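Local coordinates for protein glutathione S-transferase (Natrialba magadii ATCC 43099, PDB 6GZF) that probably catalyses glutathione-dependent transfer or reduction reactions as an archaeal member of the Xi class of glutathione transferases, at residues Thr70-Thr75 and His282-Thr287; Lys77-Ala82 and Thr159-Phe164. All blocks are in the same frame, centred on the assembly; numbering follows the deposited sequence.

Both contacts belong to helix 65-77 and the turn that leaves it. This helix is the crossover between the parallel strands 56-60 and 84-87 of the thioredoxin-like domain. Along the chain the order is T70-T75, K77-A82, T159-F164 and H282-T287, which nests contact 2 inside the loop closed by contact 1; their centres are about 13 Å apart. Contact 1 joins the middle and later turns of the helix to the loop between helices 271-279 and 290-299, and so ties the thioredoxin-like domain to the helical C-terminal domain. Contact 2 seals the end of the same helix against the chain that leaves helix 150-159. R74 and L79 join the two contacts through the helix end.

Contact 1 (Thr70-Thr75 and His282-Thr287); sequences TLVTRT and HGIAET
T75 and T287 reach toward each other tip to tip: OG1 of T75 lies 3.3 Å from the methyl CG2 of T287. The other branch of T75, CG2, points at the backbone of the opposing loop and meets the carbonyl O of G283 at 3.4 Å. One turn earlier on the helix, V72 meets the loop with both methyls. Its CG2 comes across T287 at about a right angle, 3.7 Å from OG1, while CG1 packs against CD1 of I284 at 4.0 Å. L71 adds looser apolar cover, its CB 4.5 Å from CB of T287.

What turns T287 for this role is a bond within its own loop. OG1 sits between the backbone N and the carbonyl carbon (chi1 80°) and donates to a lone pair of I284 O in the carbonyl plane, at 2.7 Å with a C=O...donor angle of 140°. The same oxygen also accepts from T287 N, so two bonds hold this tight turn, and CG2 is left facing T75. A further hydrogen bond joins T287 OG1 to H68 NE2 of the helix. Replacing T287 by an alanine would remove the hydroxyl and the methyl together, and would probably leave H68 without this partner and a gap beside T75. Before the turn, G283 takes a positive phi of 106°, at which a CB would be jammed against the carbonyl O of H282 and would also crowd CG2 of T75.

Behind the contact, L71 rests on L58 and V60 of strand 56-60, its side chain about 8 Å from that of C64, the predicted nucleophile. T73 meets helix 150-159. V72 touches I241 and I284 touches F244, so helix 238-247 borders both segments at this junction between domains.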
ATOM      1  N   THR A  70      10.097 -21.569  12.202  1.00 17.77           N
ATOM      2  CA  THR A  70      10.120 -22.791  12.997  1.00 22.80           C
ATOM      3  C   THR A  70       9.140 -23.826  12.451  1.00 23.45           C
ATOM      4  O   THR A  70       9.406 -25.026  12.490  1.00 23.26           O
ATOM      5  CB  THR A  70       9.782 -22.509  14.473  1.00 21.56           C
ATOM      6  OG1 THR A  70       8.424 -22.065  14.578  1.00 17.57           O
ATOM      7  CG2 THR A  70      10.706 -21.440  15.034  1.00 22.83           C
ATOM      8  N   LEU A  71       8.008 -23.352  11.938  1.00 26.04           N
ATOM      9  CA  LEU A  71       6.974 -24.234  11.407  1.00 21.63           C
ATOM     10  C   LEU A  71       7.418 -24.921  10.119  1.00 22.20           C
ATOM     11  O   LEU A  71       7.182 -26.115   9.933  1.00 27.74           O
ATOM     12  CB  LEU A  71       5.680 -23.455  11.162  1.00 19.86           C
ATOM     13  CG  LEU A  71       4.941 -22.963  12.407  1.00 21.09           C
ATOM     14  CD1 LEU A  71       3.617 -22.323  12.023  1.00 19.14           C
ATOM     15  CD2 LEU A  71       4.723 -24.106  13.388  1.00 18.57           C
ATOM     16  N   VAL A  72       8.055 -24.162   9.232  1.00 21.47           N
ATOM     17  CA  VAL A  72       8.546 -24.705   7.969  1.00 21.14           C
ATOM     18  C   VAL A  72       9.613 -25.767   8.223  1.00 22.59           C
ATOM     19  O   VAL A  72       9.628 -26.813   7.575  1.00 20.26           O
ATOM     20  CB  VAL A  72       9.116 -23.594   7.061  1.00 19.92           C
ATOM     21  CG1 VAL A  72       9.804 -24.192   5.842  1.00 14.65           C
ATOM     22  CG2 VAL A  72       8.011 -22.638   6.637  1.00 17.16           C
ATOM     23  N   THR A  73      10.489 -25.501   9.187  1.00 23.78           N
ATOM     24  CA  THR A  73      11.540 -26.446   9.548  1.00 21.58           C
ATOM     25  C   THR A  73      10.956 -27.708  10.175  1.00 22.65           C
ATOM     26  O   THR A  73      11.345 -28.821   9.821  1.00 21.70           O
ATOM     27  CB  THR A  73      12.550 -25.818  10.524  1.00 20.98           C
ATOM     28  OG1 THR A  73      13.104 -24.632   9.943  1.00 17.12           O
ATOM     29  CG2 THR A  73      13.673 -26.797  10.833  1.00 15.83           C
ATOM     30  N   ARG A  74      10.017 -27.523  11.099  1.00 28.72           N
ATOM     31  CA  ARG A  74       9.380 -28.639  11.792  1.00 21.80           C
ATOM     32  C   ARG A  74       8.695 -29.580  10.808  1.00 26.63           C
ATOM     33  O   ARG A  74       8.727 -30.799  10.975  1.00 28.52           O
ATOM     34  CB  ARG A  74       8.363 -28.129  12.816  1.00 20.47           C
ATOM     35  CG  ARG A  74       7.887 -29.192  13.795  1.00 26.66           C
ATOM     36  CD  ARG A  74       6.775 -28.673  14.693  1.00 22.13           C
ATOM     37  NE  ARG A  74       5.494 -28.600  13.994  1.00 29.21           N
ATOM     38  CZ  ARG A  74       4.365 -29.136  14.447  1.00 25.24           C
ATOM     39  NH1 ARG A  74       4.352 -29.782  15.605  1.00 23.69           N
ATOM     40  NH2 ARG A  74       3.246 -29.023  13.743  1.00 23.82           N
ATOM     41  N   THR A  75       8.081 -29.007   9.779  1.00 23.76           N
ATOM     42  CA  THR A  75       7.393 -29.790   8.762  1.00 22.28           C
ATOM     43  C   THR A  75       8.382 -30.507   7.846  1.00 24.47           C
ATOM     44  O   THR A  75       8.202 -31.680   7.524  1.00 30.61           O
ATOM     45  CB  THR A  75       6.464 -28.909   7.912  1.00 19.13           C
ATOM     46  OG1 THR A  75       5.650 -28.102   8.771  1.00 28.40           O
ATOM     47  CG2 THR A  75       5.576 -29.766   7.024  1.00 18.94           C
ATOM     48  N   HIS A 282       6.911 -30.068  -0.796  1.00 34.45           N
ATOM     49  CA  HIS A 282       5.890 -30.837  -0.086  1.00 37.46           C
ATOM     50  C   HIS A 282       5.884 -30.592   1.421  1.00 41.30           C
ATOM     51  O   HIS A 282       6.894 -30.782   2.099  1.00 32.26           O
ATOM     52  CB  HIS A 282       6.071 -32.331  -0.361  1.00 38.86           C
ATOM     53  CG  HIS A 282       4.900 -33.166   0.057  1.00 42.33           C
ATOM     54  ND1 HIS A 282       3.748 -33.259  -0.694  1.00 46.88           N
ATOM     55  CD2 HIS A 282       4.700 -33.940   1.150  1.00 37.63           C
ATOM     56  CE1 HIS A 282       2.891 -34.057  -0.085  1.00 39.47           C
ATOM     57  NE2 HIS A 282       3.443 -34.484   1.037  1.00 47.76           N
ATOM     58  N   GLY A 283       4.732 -30.164   1.933  1.00 33.29           N
ATOM     59  CA  GLY A 283       4.562 -29.924   3.355  1.00 28.97           C
ATOM     60  C   GLY A 283       4.530 -28.453   3.724  1.00 32.59           C
ATOM     61  O   GLY A 283       3.865 -28.062   4.683  1.00 31.68           O
ATOM     62  N   ILE A 284       5.249 -27.638   2.958  1.00 25.64           N
ATOM     63  CA  ILE A 284       5.377 -26.213   3.246  1.00 29.40           C
ATOM     64  C   ILE A 284       4.049 -25.469   3.080  1.00 30.00           C
ATOM     65  O   ILE A 284       3.726 -24.577   3.867  1.00 28.57           O
ATOM     66  CB  ILE A 284       6.454 -25.563   2.345  1.00 32.46           C
ATOM     67  CG1 ILE A 284       7.847 -26.020   2.778  1.00 30.44           C
ATOM     68  CG2 ILE A 284       6.369 -24.044   2.392  1.00 26.51           C
ATOM     69  CD1 ILE A 284       8.980 -25.301   2.078  1.00 22.22           C
ATOM     70  N   ALA A 285       3.279 -25.855   2.066  1.00 32.97           N
ATOM     71  CA  ALA A 285       2.021 -25.184   1.741  1.00 31.63           C
ATOM     72  C   ALA A 285       1.037 -25.159   2.913  1.00 24.73           C
ATOM     73  O   ALA A 285       0.308 -24.185   3.097  1.00 28.77           O
ATOM     74  CB  ALA A 285       1.374 -25.847   0.534  1.00 25.19           C
ATOM     75  N   GLU A 286       1.028 -26.227   3.705  1.00 19.96           N
ATOM     76  CA  GLU A 286       0.100 -26.336   4.827  1.00 29.09           C
ATOM     77  C   GLU A 286       0.544 -25.501   6.027  1.00 27.61           C
ATOM     78  O   GLU A 286      -0.185 -25.383   7.012  1.00 25.85           O
ATOM     79  CB  GLU A 286      -0.069 -27.799   5.245  1.00 32.34           C
ATOM     80  CG  GLU A 286      -0.875 -28.644   4.269  1.00 37.54           C
ATOM     81  CD  GLU A 286      -0.113 -28.970   2.999  1.00 44.19           C
ATOM     82  OE1 GLU A 286       1.124 -29.129   3.071  1.00 42.38           O
ATOM     83  OE2 GLU A 286      -0.750 -29.067   1.930  1.00 49.27           O
ATOM     84  N   THR A 287       1.738 -24.925   5.941  1.00 29.28           N
ATOM     85  CA  THR A 287       2.250 -24.074   7.009  1.00 28.42           C
ATOM     86  C   THR A 287       1.978 -22.607   6.702  1.00 26.13           C
ATOM     87  O   THR A 287       2.343 -21.720   7.474  1.00 22.79           O
ATOM     88  CB  THR A 287       3.760 -24.273   7.220  1.00 22.31           C
ATOM     89  OG1 THR A 287       4.486 -23.534   6.230  1.00 23.22           O
ATOM     90  CG2 THR A 287       4.121 -25.744   7.126  1.00 23.94           C
TER

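Contact 2 (Lys77-Ala82 and Thr159-Phe164); sequences KGLEDA and TEFDEF
L79 crosses F161 at about a right angle, and its two methyls do most of the touching. From CB, the first torsion places CG anti to the carbonyl carbon and beside the backbone N (chi1 -76°), and at CG the chain divides. CD1, extended away from CA (chi2 173°), comes to 3.9 Å from CB of F161. The other methyl, CD2, lies 3.7 Å from that same CB and also reaches the backbone, 3.8 Å from O of F161 and 4.0 Å from the carbonyl carbon of F164. The leucine thus forks over the root of the phenylalanine and lies against the bend of the F161-F164 turn, where F164 N donates to F161 O.

On one flank, CB of A82 meets CB of F164 at 3.9 Å. The ring of F164 leads away from this point, and one of its faces carries E163 CB, offset toward the rim. On the other flank, K77 bends at chi2 and chi4 to bring NZ to O of V169, its stronger partner. NZ also forms a salt bridge with OD1 of D162, in which the hydrogen bond is weak at 3.4 Å; D162 stands at the exposed border of the contact.

The turn at the helix end sets L79 just beyond it. G78, with a phi of 75°, is the C-prime residue of a Schellman motif: its N bonds to T75 O, and L79 N bonds to R74 O. Backbone bonds from K77 to H167 and from G78 to D166 carry the association beyond T159-F164. F161 packs on V41 and F164 on A53. The contact therefore closes the turn between helix 65-77 and strand 84-87 with the irregular chain that links helix 150-159 to helix 177-192.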
ATOM      1  N   LYS A  77      11.433 -31.364   8.525  1.00 23.48           N
ATOM      2  CA  LYS A  77      12.155 -32.377   9.283  1.00 27.53           C
ATOM      3  C   LYS A  77      11.266 -33.562   9.639  1.00 31.31           C
ATOM      4  O   LYS A  77      11.752 -34.672   9.851  1.00 28.07           O
ATOM      5  CB  LYS A  77      12.737 -31.768  10.559  1.00 31.04           C
ATOM      6  CG  LYS A  77      14.201 -32.073  10.769  1.00 34.74           C
ATOM      7  CD  LYS A  77      15.030 -31.531   9.624  1.00 28.29           C
ATOM      8  CE  LYS A  77      16.506 -31.738   9.880  1.00 19.00           C
ATOM      9  NZ  LYS A  77      16.877 -33.177   9.949  1.00 22.73           N
ATOM     10  N   GLY A  78       9.960 -33.322   9.700  1.00 35.18           N
ATOM     11  CA  GLY A  78       9.028 -34.330  10.161  1.00 25.38           C
ATOM     12  C   GLY A  78       9.121 -34.450  11.669  1.00 24.80           C
ATOM     13  O   GLY A  78       9.346 -35.535  12.206  1.00 33.64           O
ATOM     14  N   LEU A  79       8.956 -33.321  12.350  1.00 19.85           N
ATOM     15  CA  LEU A  79       9.100 -33.267  13.800  1.00 22.82           C
ATOM     16  C   LEU A  79       7.780 -32.946  14.493  1.00 25.04           C
ATOM     17  O   LEU A  79       7.761 -32.613  15.679  1.00 23.74           O
ATOM     18  CB  LEU A  79      10.155 -32.230  14.191  1.00 16.36           C
ATOM     19  CG  LEU A  79      11.617 -32.632  13.985  1.00 22.64           C
ATOM     20  CD1 LEU A  79      12.544 -31.453  14.247  1.00 13.26           C
ATOM     21  CD2 LEU A  79      11.979 -33.810  14.875  1.00 15.78           C
ATOM     22  N   GLU A  80       6.681 -33.046  13.751  1.00 26.35           N
ATOM     23  CA  GLU A  80       5.359 -32.757  14.299  1.00 24.81           C
ATOM     24  C   GLU A  80       5.005 -33.729  15.419  1.00 25.90           C
ATOM     25  O   GLU A  80       4.527 -33.323  16.479  1.00 28.27           O
ATOM     26  CB  GLU A  80       4.289 -32.812  13.205  1.00 25.19           C
ATOM     27  CG  GLU A  80       4.621 -32.024  11.947  1.00 28.35           C
ATOM     28  CD  GLU A  80       5.346 -32.859  10.908  1.00 37.54           C
ATOM     29  OE1 GLU A  80       6.005 -33.849  11.291  1.00 29.08           O
ATOM     30  OE2 GLU A  80       5.252 -32.526   9.708  1.00 38.65           O
ATOM     31  N   ASP A  81       5.246 -35.014  15.177  1.00 22.23           N
ATOM     32  CA  ASP A  81       4.976 -36.048  16.167  1.00 22.92           C
ATOM     33  C   ASP A  81       5.854 -35.869  17.402  1.00 29.61           C
ATOM     34  O   ASP A  81       5.440 -36.171  18.521  1.00 25.08           O
ATOM     35  CB  ASP A  81       5.197 -37.439  15.568  1.00 25.71           C
ATOM     36  CG  ASP A  81       4.163 -37.793  14.519  1.00 26.68           C
ATOM     37  OD1 ASP A  81       3.024 -37.291  14.612  1.00 24.21           O
ATOM     38  OD2 ASP A  81       4.489 -38.576  13.602  1.00 25.56           O
ATOM     39  N   ALA A  82       7.066 -35.368  17.187  1.00 30.07           N
ATOM     40  CA  ALA A  82       8.024 -35.200  18.271  1.00 21.10           C
ATOM     41  C   ALA A  82       7.803 -33.895  19.031  1.00 24.41           C
ATOM     42  O   ALA A  82       7.896 -33.855  20.256  1.00 21.45           O
ATOM     43  CB  ALA A  82       9.445 -35.259  17.731  1.00 19.25           C
ATOM     44  N   THR A 159      19.476 -29.544  13.448  1.00 28.24           N
ATOM     45  CA  THR A 159      20.716 -30.279  13.675  1.00 34.04           C
ATOM     46  C   THR A 159      20.749 -31.130  14.943  1.00 29.25           C
ATOM     47  O   THR A 159      21.725 -31.841  15.180  1.00 23.95           O
ATOM     48  CB  THR A 159      21.915 -29.310  13.731  1.00 20.70           C
ATOM     49  OG1 THR A 159      21.752 -28.410  14.834  1.00 22.51           O
ATOM     50  CG2 THR A 159      22.016 -28.511  12.443  1.00 16.40           C
ATOM     51  N   GLU A 160      19.696 -31.073  15.753  1.00 32.10           N
ATOM     52  CA  GLU A 160      19.745 -31.709  17.069  1.00 28.74           C
ATOM     53  C   GLU A 160      18.676 -32.779  17.303  1.00 31.51           C
ATOM     54  O   GLU A 160      18.785 -33.566  18.245  1.00 32.84           O
ATOM     55  CB  GLU A 160      19.640 -30.644  18.163  1.00 29.99           C
ATOM     56  CG  GLU A 160      20.649 -29.510  18.029  1.00 37.10           C
ATOM     57  CD  GLU A 160      22.086 -29.992  18.087  1.00 38.58           C
ATOM     58  OE1 GLU A 160      22.514 -30.464  19.161  1.00 35.31           O
ATOM     59  OE2 GLU A 160      22.789 -29.901  17.057  1.00 38.08           O
ATOM     60  N   PHE A 161      17.651 -32.816  16.457  1.00 33.74           N
ATOM     61  CA  PHE A 161      16.553 -33.767  16.638  1.00 30.86           C
ATOM     62  C   PHE A 161      16.551 -34.884  15.594  1.00 31.72           C
ATOM     63  O   PHE A 161      15.487 -35.337  15.168  1.00 27.92           O
ATOM     64  CB  PHE A 161      15.206 -33.036  16.600  1.00 26.77           C
ATOM     65  CG  PHE A 161      14.925 -32.210  17.825  1.00 23.90           C
ATOM     66  CD1 PHE A 161      15.348 -30.893  17.901  1.00 16.72           C
ATOM     67  CD2 PHE A 161      14.230 -32.748  18.896  1.00 21.98           C
ATOM     68  CE1 PHE A 161      15.087 -30.128  19.024  1.00 17.59           C
ATOM     69  CE2 PHE A 161      13.967 -31.989  20.021  1.00 18.71           C
ATOM     70  CZ  PHE A 161      14.396 -30.677  20.085  1.00 16.78           C
ATOM     71  N   ASP A 162      17.736 -35.333  15.192  1.00 39.83           N
ATOM     72  CA  ASP A 162      17.860 -36.340  14.139  1.00 35.60           C
ATOM     73  C   ASP A 162      17.289 -37.700  14.535  1.00 38.70           C
ATOM     74  O   ASP A 162      16.901 -38.490  13.674  1.00 42.05           O
ATOM     75  CB  ASP A 162      19.326 -36.506  13.731  1.00 34.09           C
ATOM     76  CG  ASP A 162      19.756 -35.501  12.679  1.00 43.97           C
ATOM     77  OD1 ASP A 162      18.900 -35.075  11.877  1.00 42.69           O
ATOM     78  OD2 ASP A 162      20.952 -35.138  12.654  1.00 41.85           O
ATOM     79  N   GLU A 163      17.241 -37.969  15.834  1.00 37.99           N
ATOM     80  CA  GLU A 163      16.778 -39.259  16.331  1.00 33.92           C
ATOM     81  C   GLU A 163      15.267 -39.417  16.181  1.00 32.35           C
ATOM     82  O   GLU A 163      14.752 -40.533  16.116  1.00 34.46           O
ATOM     83  CB  GLU A 163      17.188 -39.435  17.797  1.00 37.48           C
ATOM     84  CG  GLU A 163      16.851 -40.792  18.395  1.00 37.71           C
ATOM     85  CD  GLU A 163      17.525 -41.023  19.734  1.00 50.09           C
ATOM     86  OE1 GLU A 163      18.631 -40.484  19.945  1.00 52.70           O
ATOM     87  OE2 GLU A 163      16.947 -41.741  20.577  1.00 56.70           O
ATOM     88  N   PHE A 164      14.558 -38.295  16.107  1.00 28.77           N
ATOM     89  CA  PHE A 164      13.101 -38.319  16.143  1.00 29.50           C
ATOM     90  C   PHE A 164      12.464 -37.747  14.879  1.00 25.72           C
ATOM     91  O   PHE A 164      11.242 -37.747  14.737  1.00 29.93           O
ATOM     92  CB  PHE A 164      12.606 -37.558  17.372  1.00 26.85           C
ATOM     93  CG  PHE A 164      13.341 -37.914  18.631  1.00 32.17           C
ATOM     94  CD1 PHE A 164      13.018 -39.060  19.336  1.00 24.64           C
ATOM     95  CD2 PHE A 164      14.365 -37.107  19.103  1.00 35.40           C
ATOM     96  CE1 PHE A 164      13.696 -39.393  20.493  1.00 31.75           C
ATOM     97  CE2 PHE A 164      15.046 -37.436  20.259  1.00 35.45           C
ATOM     98  CZ  PHE A 164      14.711 -38.580  20.955  1.00 33.06           C
TER